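Local coordinates for secreted protein (Streptomyces lividans TK24, PDB 5LXZ) that probably acts as a copper-radical oxidase of the galactose oxidase-like AA5 family, binding copper through tyrosine and histidine side chains, at residues D426-G431 with G476-Y481; P454-N459 with R495-T500. The protein carries 1 engineered substitution. All coordinates share one frame; numbering follows the deposited sequence. Where two conformers were deposited one is given.

Contact 1 (D426-G431 with G476-Y481); sequences DYRGRG and GSDSLY. With EDO (1,2-ethanediol), chain L; EDO (1,2-ethanediol), chain J.
Arg428 reaches across to Asp478 and Leu480, joining two loops of the Kelch-type beta-propeller: the one between strands 418-421 and 438-442 and the one that follows strand 472-476. At the start of the side chain, Arg428 CB packs 3.9 Å from Leu480 CB. CG lies over one face of the neighbouring Tyr427 ring, near the rim, and CD still lies alongside Leu480 CB, at the limit of contact. The chain then bends about its CG-CD bond (chi3 62°), which turns the guanidinium side-on to the backbone of Asp478. NE and NH2 both donate to Asp478 O. The bond from Arg428 NE to Asp478 O, 3.0 Å long, runs nearly along the C=O axis, whereas NH2 comes from above the carbonyl plane. Arg428 NH2 also forms a salt bridge with Asp478 OD1 at 3.2 Å, although guanidinium and carboxylate planes stand 70° apart. The remaining nitrogen, NH1, donates to a 1,2-ethanediol, probably from the crystallisation liquor, and forms a salt bridge with Asp216, which is also hydrogen-bonded to the Tyr427 hydroxyl. Leu480 CD1 covers one guanidinium face, 3.7 Å from Arg428 NH1.

The other carboxylate oxygen of Asp478, OD2, bonds to ND1 of the copper ligand His461 and to Asn47. Asp478 is thus a second-shell residue of the copper site, and Arg428 probably helps to fix its orientation. Farther along, Arg430 CB meets the edge of the Tyr481 ring, 3.8 Å from Tyr481 CD2, while its guanidinium, in the conformer described, turns back to Asp426 in a salt bridge. Between the backbones, Leu480 N donates to Arg428 O at 3.1 Å; a water hydrogen-bonded to this same oxygen accepts from Tyr481 N.

Contact 2 (P454-N459 with R495-T500); sequences PLVGRN and RIEIYT
The carboxylate of Glu497 accepts two backbone N-H groups from the 454-459 loop. Leu455 N donates to Glu497 OE2 at 2.8 Å, on the syn side and 21° out of the carboxylate plane; Val456 N donates to Glu497 OE1 at 2.9 Å from well above that plane. Two consecutive amides are thereby held by the two oxygens of one side chain, whose extension beyond CG (chi2 -174°) carries the carboxylate up to the loop.

The ionic part falls on OE1 alone. In the conformer described, Arg458 approaches end-on, Arg458 NH1 and NH2 each 2.8 Å from Glu497 OE1, NH2 meeting the anti lone pair of OE1 and NH1 coming from above the carboxylate plane. Three N-H groups therefore grip this oxygen of the buried Glu497, an arrangement that would be expected to favour the ionised carboxylate. Arg458 NE turns to Gln409.

Strand 496-500 belongs to the four-stranded antiparallel blade that closes the propeller, lying between strands 14-18 and 472-476. The loop 454-459 leads into the edge strand 462-466 of the same blade.

Van der Waals packing comes from Val456, whose CG2 sits over the centre of the Arg495 guanidinium, 3.8 Å from Arg495 CZ; Arg495 NE is in turn salt-bridged to Glu493.

One water bridges the segments, accepting from Arg458 NH2 at 3.1 Å and donating to Arg495 O.

Overall arrangement
The segments of the two contacts alternate along the chain, in the order 426-431, 454-459, 476-481 and 495-500, and the contact centres lie about 15 Å apart. Both contacts involve the blade made of strands 14-18, 496-500, 472-476 and 462-466: contact 2 ties the approach to strand 462-466 onto strand 496-500, while contact 1 links the loop leaving strand 472-476 to a loop of the preceding blade. They meet at Asn459, whose N and ND2 probably bond to the hydroxyls of Ser477 and Ser479. Asn459 directly precedes the copper ligands Tyr460 and His461, so the two contacts meet immediately before the chain enters the metal site.

Contact 1 (D426-G431 with G476-Y481)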
loop_
_atom_site.group_PDB
_atom_site.type_symbol
_atom_site.label_atom_id
_atom_site.label_comp_id
_atom_site.label_asym_id
_atom_site.label_seq_id
_atom_site.Cartn_x
_atom_site.Cartn_y
_atom_site.Cartn_z
ATOM N N ASP A 426 16.493 7.719 1.605
ATOM C CA ASP A 426 16.360 8.128 0.225
ATOM C C ASP A 426 15.633 7.091 -0.600
ATOM O O ASP A 426 15.381 5.960 -0.156
ATOM C CB ASP A 426 17.777 8.408 -0.314
ATOM C CG ASP A 426 17.809 9.390 -1.473
ATOM O OD1 ASP A 426 16.762 9.836 -2.033
ATOM O OD2 ASP A 426 18.957 9.650 -1.942
ATOM N N TYR A 427 15.320 7.477 -1.823
ATOM C CA TYR A 427 14.606 6.662 -2.806
ATOM C C TYR A 427 15.201 5.285 -2.972
ATOM O O TYR A 427 16.375 5.162 -3.258
ATOM C CB TYR A 427 14.567 7.419 -4.138
ATOM C CG TYR A 427 13.895 6.682 -5.251
ATOM C CD1 TYR A 427 12.503 6.683 -5.391
ATOM C CD2 TYR A 427 14.646 5.989 -6.195
ATOM C CE1 TYR A 427 11.884 6.021 -6.435
ATOM C CE2 TYR A 427 14.055 5.302 -7.236
ATOM C CZ TYR A 427 12.662 5.284 -7.334
ATOM O OH TYR A 427 12.074 4.630 -8.358
ATOM N N ARG A 428 14.402 4.242 -2.755
ATOM C CA ARG A 428 14.832 2.868 -2.933
ATOM C C ARG A 428 16.153 2.544 -2.245
ATOM O O ARG A 428 16.981 1.768 -2.775
ATOM C CB ARG A 428 14.833 2.469 -4.392
ATOM C CG ARG A 428 13.440 2.472 -5.011
ATOM C CD ARG A 428 13.436 1.842 -6.369
ATOM N NE ARG A 428 13.829 0.444 -6.313
ATOM C CZ ARG A 428 13.883 -0.353 -7.361
ATOM N NH1 ARG A 428 13.618 0.088 -8.590
ATOM N NH2 ARG A 428 14.241 -1.604 -7.190
ATOM N N GLY A 429 16.345 3.112 -1.062
ATOM C CA GLY A 429 17.554 2.826 -0.309
ATOM C C GLY A 429 18.849 3.319 -0.934
ATOM O O GLY A 429 19.899 2.844 -0.525
ATOM N N ARG A 430 18.791 4.204 -1.910
ATOM C CA ARG A 430 20.039 4.548 -2.607
ATOM C C ARG A 430 20.966 5.279 -1.621
ATOM O O ARG A 430 20.540 5.918 -0.647
ATOM C CB ARG A 430 19.770 5.361 -3.858
ATOM C CG ARG A 430 19.367 6.783 -3.566
ATOM C CD ARG A 430 18.988 7.544 -4.819
ATOM N NE ARG A 430 18.324 8.772 -4.445
ATOM C CZ ARG A 430 17.443 9.430 -5.187
ATOM N NH1 ARG A 430 17.134 9.013 -6.383
ATOM N NH2 ARG A 430 16.862 10.504 -4.694
ATOM N N GLY A 431 22.251 5.182 -1.936
ATOM C CA GLY A 431 23.321 5.568 -1.021
ATOM C C GLY A 431 23.362 4.722 0.247
ATOM O O GLY A 431 23.761 5.205 1.310
ATOM N N GLY A 476 10.384 -8.316 2.531
ATOM C CA GLY A 476 10.656 -7.516 1.379
ATOM C C GLY A 476 11.892 -6.674 1.456
ATOM O O GLY A 476 12.735 -6.895 2.330
ATOM N N SER A 477 11.984 -5.760 0.488
ATOM C CA SER A 477 12.941 -4.660 0.311
ATOM C C SER A 477 13.667 -4.768 -0.992
ATOM O O SER A 477 14.378 -5.757 -1.254
ATOM C CB SER A 477 13.973 -4.521 1.423
ATOM O OG SER A 477 14.543 -3.229 1.278
ATOM N N ASP A 478 13.533 -3.734 -1.804
ATOM C CA ASP A 478 13.952 -3.757 -3.186
ATOM C C ASP A 478 14.812 -2.568 -3.503
ATOM O O ASP A 478 14.419 -1.651 -4.220
ATOM C CB ASP A 478 12.659 -3.792 -4.023
ATOM C CG ASP A 478 12.835 -4.274 -5.442
ATOM O OD1 ASP A 478 13.980 -4.542 -5.902
ATOM O OD2 ASP A 478 11.792 -4.464 -6.116
ATOM N N SER A 479 16.031 -2.588 -2.978
ATOM C CA SER A 479 16.960 -1.505 -3.236
ATOM C C SER A 479 17.305 -1.378 -4.702
ATOM O O SER A 479 17.452 -2.399 -5.400
ATOM C CB SER A 479 18.259 -1.747 -2.499
ATOM O OG SER A 479 18.114 -1.740 -1.093
ATOM N N LEU A 480 17.467 -0.140 -5.147
ATOM C CA LEU A 480 17.820 0.092 -6.557
ATOM C C LEU A 480 19.254 -0.315 -6.837
ATOM O O LEU A 480 19.533 -0.848 -7.903
ATOM C CB LEU A 480 17.582 1.540 -6.950
ATOM C CG LEU A 480 17.856 1.925 -8.416
ATOM C CD1 LEU A 480 17.065 1.082 -9.376
ATOM C CD2 LEU A 480 17.557 3.389 -8.555
ATOM N N TYR A 481 20.106 -0.093 -5.851
ATOM C CA TYR A 481 21.528 -0.382 -6.012
ATOM C C TYR A 481 21.995 -1.297 -4.890
ATOM O O TYR A 481 21.435 -1.311 -3.797
ATOM C CB TYR A 481 22.307 0.899 -5.964
ATOM C CG TYR A 481 21.897 1.920 -6.967
ATOM C CD1 TYR A 481 22.206 1.760 -8.314
ATOM C CD2 TYR A 481 21.164 3.037 -6.586
ATOM C CE1 TYR A 481 21.833 2.706 -9.263
ATOM C CE2 TYR A 481 20.771 3.996 -7.519
ATOM C CZ TYR A 481 21.115 3.822 -8.856
ATOM O OH TYR A 481 20.751 4.754 -9.806
HETATM C C1 EDO L . 15.250 -2.762 -10.112
HETATM O O1 EDO L . 13.933 -2.388 -10.503
HETATM C C2 EDO L . 15.344 -3.940 -9.163
HETATM O O2 EDO L . 16.670 -3.948 -8.559
HETATM C C1 EDO J . 17.134 6.997 -9.529
HETATM O O1 EDO J . 16.711 8.356 -9.299
HETATM C C2 EDO J . 18.661 7.059 -9.586
HETATM O O2 EDO J . 19.123 7.278 -8.283
HETATM O O HOH W 1 19.689 1.439 -3.548
HETATM O O HOH W 2 19.951 0.029 0.008
#

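Contact 2 (P454-N459 with R495-T500)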
loop_
_atom_site.group_PDB
_atom_site.type_symbol
_atom_site.label_atom_id
_atom_site.label_comp_id
_atom_site.label_asym_id
_atom_site.label_seq_id
_atom_site.Cartn_x
_atom_site.Cartn_y
_atom_site.Cartn_z
ATOM N N PRO A 454 16.058 -3.369 13.917
ATOM C CA PRO A 454 15.947 -4.478 12.998
ATOM C C PRO A 454 17.276 -4.934 12.446
ATOM O O PRO A 454 18.242 -4.153 12.410
ATOM C CB PRO A 454 15.085 -3.920 11.838
ATOM C CG PRO A 454 14.999 -2.462 12.024
ATOM C CD PRO A 454 15.513 -2.095 13.399
ATOM N N LEU A 455 17.320 -6.184 12.013
ATOM C CA LEU A 455 18.546 -6.753 11.481
ATOM C C LEU A 455 18.711 -6.548 10.005
ATOM O O LEU A 455 19.825 -6.536 9.498
ATOM C CB LEU A 455 18.595 -8.252 11.779
ATOM C CG LEU A 455 18.474 -8.632 13.252
ATOM C CD1 LEU A 455 18.487 -10.142 13.441
ATOM C CD2 LEU A 455 19.521 -7.972 14.144
ATOM N N VAL A 456 17.593 -6.453 9.297
ATOM C CA VAL A 456 17.601 -6.366 7.859
ATOM C C VAL A 456 16.976 -5.024 7.456
ATOM O O VAL A 456 15.899 -4.671 7.948
ATOM C CB VAL A 456 16.750 -7.510 7.265
ATOM C CG1 VAL A 456 16.623 -7.416 5.743
ATOM C CG2 VAL A 456 17.347 -8.849 7.646
ATOM N N GLY A 457 17.603 -4.339 6.507
ATOM C CA GLY A 457 17.094 -3.101 5.961
ATOM C C GLY A 457 15.900 -3.332 5.066
ATOM O O GLY A 457 15.862 -4.283 4.300
ATOM N N ARG A 458 14.899 -2.462 5.194
ATOM C CA ARG A 458 13.629 -2.582 4.439
ATOM C C ARG A 458 13.231 -1.227 3.860
ATOM O O ARG A 458 12.926 -0.314 4.614
ATOM C CB ARG A 458 12.524 -3.168 5.338
ATOM C CG ARG A 458 12.541 -4.721 5.375
ATOM C CD ARG A 458 11.473 -5.310 6.244
ATOM N NE ARG A 458 11.796 -5.092 7.629
ATOM C CZ ARG A 458 12.601 -5.871 8.339
ATOM N NH1 ARG A 458 12.796 -5.570 9.601
ATOM N NH2 ARG A 458 13.207 -6.933 7.793
ATOM N N ASN A 459 13.259 -1.095 2.532
ATOM C CA ASN A 459 12.877 0.144 1.852
ATOM C C ASN A 459 11.674 -0.153 0.970
ATOM O O ASN A 459 10.672 -0.647 1.502
ATOM C CB ASN A 459 14.079 0.921 1.243
ATOM C CG ASN A 459 14.813 0.190 0.119
ATOM O OD1 ASN A 459 14.362 0.144 -1.032
ATOM N ND2 ASN A 459 15.992 -0.366 0.445
ATOM N N ARG A 495 15.108 -12.352 2.687
ATOM C CA ARG A 495 15.023 -12.750 4.067
ATOM C C ARG A 495 13.743 -12.189 4.708
ATOM O O ARG A 495 13.250 -11.116 4.324
ATOM C CB ARG A 495 16.237 -12.280 4.833
ATOM C CG ARG A 495 17.515 -12.984 4.404
ATOM C CD ARG A 495 18.721 -12.406 5.106
ATOM N NE ARG A 495 18.967 -11.055 4.671
ATOM C CZ ARG A 495 19.867 -10.245 5.199
ATOM N NH1 ARG A 495 20.596 -10.653 6.239
ATOM N NH2 ARG A 495 19.999 -9.014 4.736
ATOM N N ILE A 496 13.252 -12.909 5.712
ATOM C CA ILE A 496 12.098 -12.564 6.505
ATOM C C ILE A 496 12.615 -12.349 7.942
ATOM O O ILE A 496 13.539 -13.067 8.332
ATOM C CB ILE A 496 11.146 -13.780 6.393
ATOM C CG1 ILE A 496 10.729 -13.994 4.932
ATOM C CG2 ILE A 496 9.903 -13.617 7.243
ATOM C CD1 ILE A 496 9.974 -12.791 4.360
ATOM N N GLU A 497 12.035 -11.435 8.706
ATOM C CA GLU A 497 12.369 -11.293 10.112
ATOM C C GLU A 497 11.113 -11.452 10.938
ATOM O O GLU A 497 10.005 -11.092 10.502
ATOM C CB GLU A 497 12.966 -9.933 10.421
ATOM C CG GLU A 497 14.439 -9.780 10.147
ATOM C CD GLU A 497 14.986 -8.421 10.633
ATOM O OE1 GLU A 497 14.886 -7.439 9.913
ATOM O OE2 GLU A 497 15.534 -8.329 11.734
ATOM N N ILE A 498 11.288 -11.946 12.151
ATOM C CA ILE A 498 10.260 -11.889 13.178
ATOM C C ILE A 498 10.713 -10.989 14.287
ATOM O O ILE A 498 11.842 -11.152 14.781
ATOM C CB ILE A 498 10.027 -13.273 13.757
ATOM C CG1 ILE A 498 9.670 -14.213 12.645
ATOM C CG2 ILE A 498 8.959 -13.269 14.843
ATOM C CD1 ILE A 498 8.448 -13.888 11.921
ATOM N N TYR A 499 9.874 -10.048 14.668
ATOM C CA TYR A 499 10.120 -9.212 15.807
ATOM C C TYR A 499 9.268 -9.683 16.967
ATOM O O TYR A 499 8.042 -9.821 16.873
ATOM C CB TYR A 499 9.843 -7.726 15.499
ATOM C CG TYR A 499 10.059 -6.834 16.700
ATOM C CD1 TYR A 499 11.327 -6.680 17.239
ATOM C CD2 TYR A 499 9.000 -6.215 17.332
ATOM C CE1 TYR A 499 11.527 -5.892 18.345
ATOM C CE2 TYR A 499 9.182 -5.386 18.422
ATOM C CZ TYR A 499 10.453 -5.279 18.980
ATOM O OH TYR A 499 10.590 -4.462 20.072
ATOM N N THR A 500 9.906 -9.873 18.125
ATOM C CA THR A 500 9.223 -10.226 19.353
ATOM C C THR A 500 9.243 -8.981 20.246
ATOM O O THR A 500 10.324 -8.546 20.686
ATOM C CB THR A 500 9.967 -11.374 20.071
ATOM O OG1 THR A 500 9.946 -12.534 19.258
ATOM C CG2 THR A 500 9.306 -11.706 21.373
HETATM O O HOH W 3 12.894 -8.190 4.927
#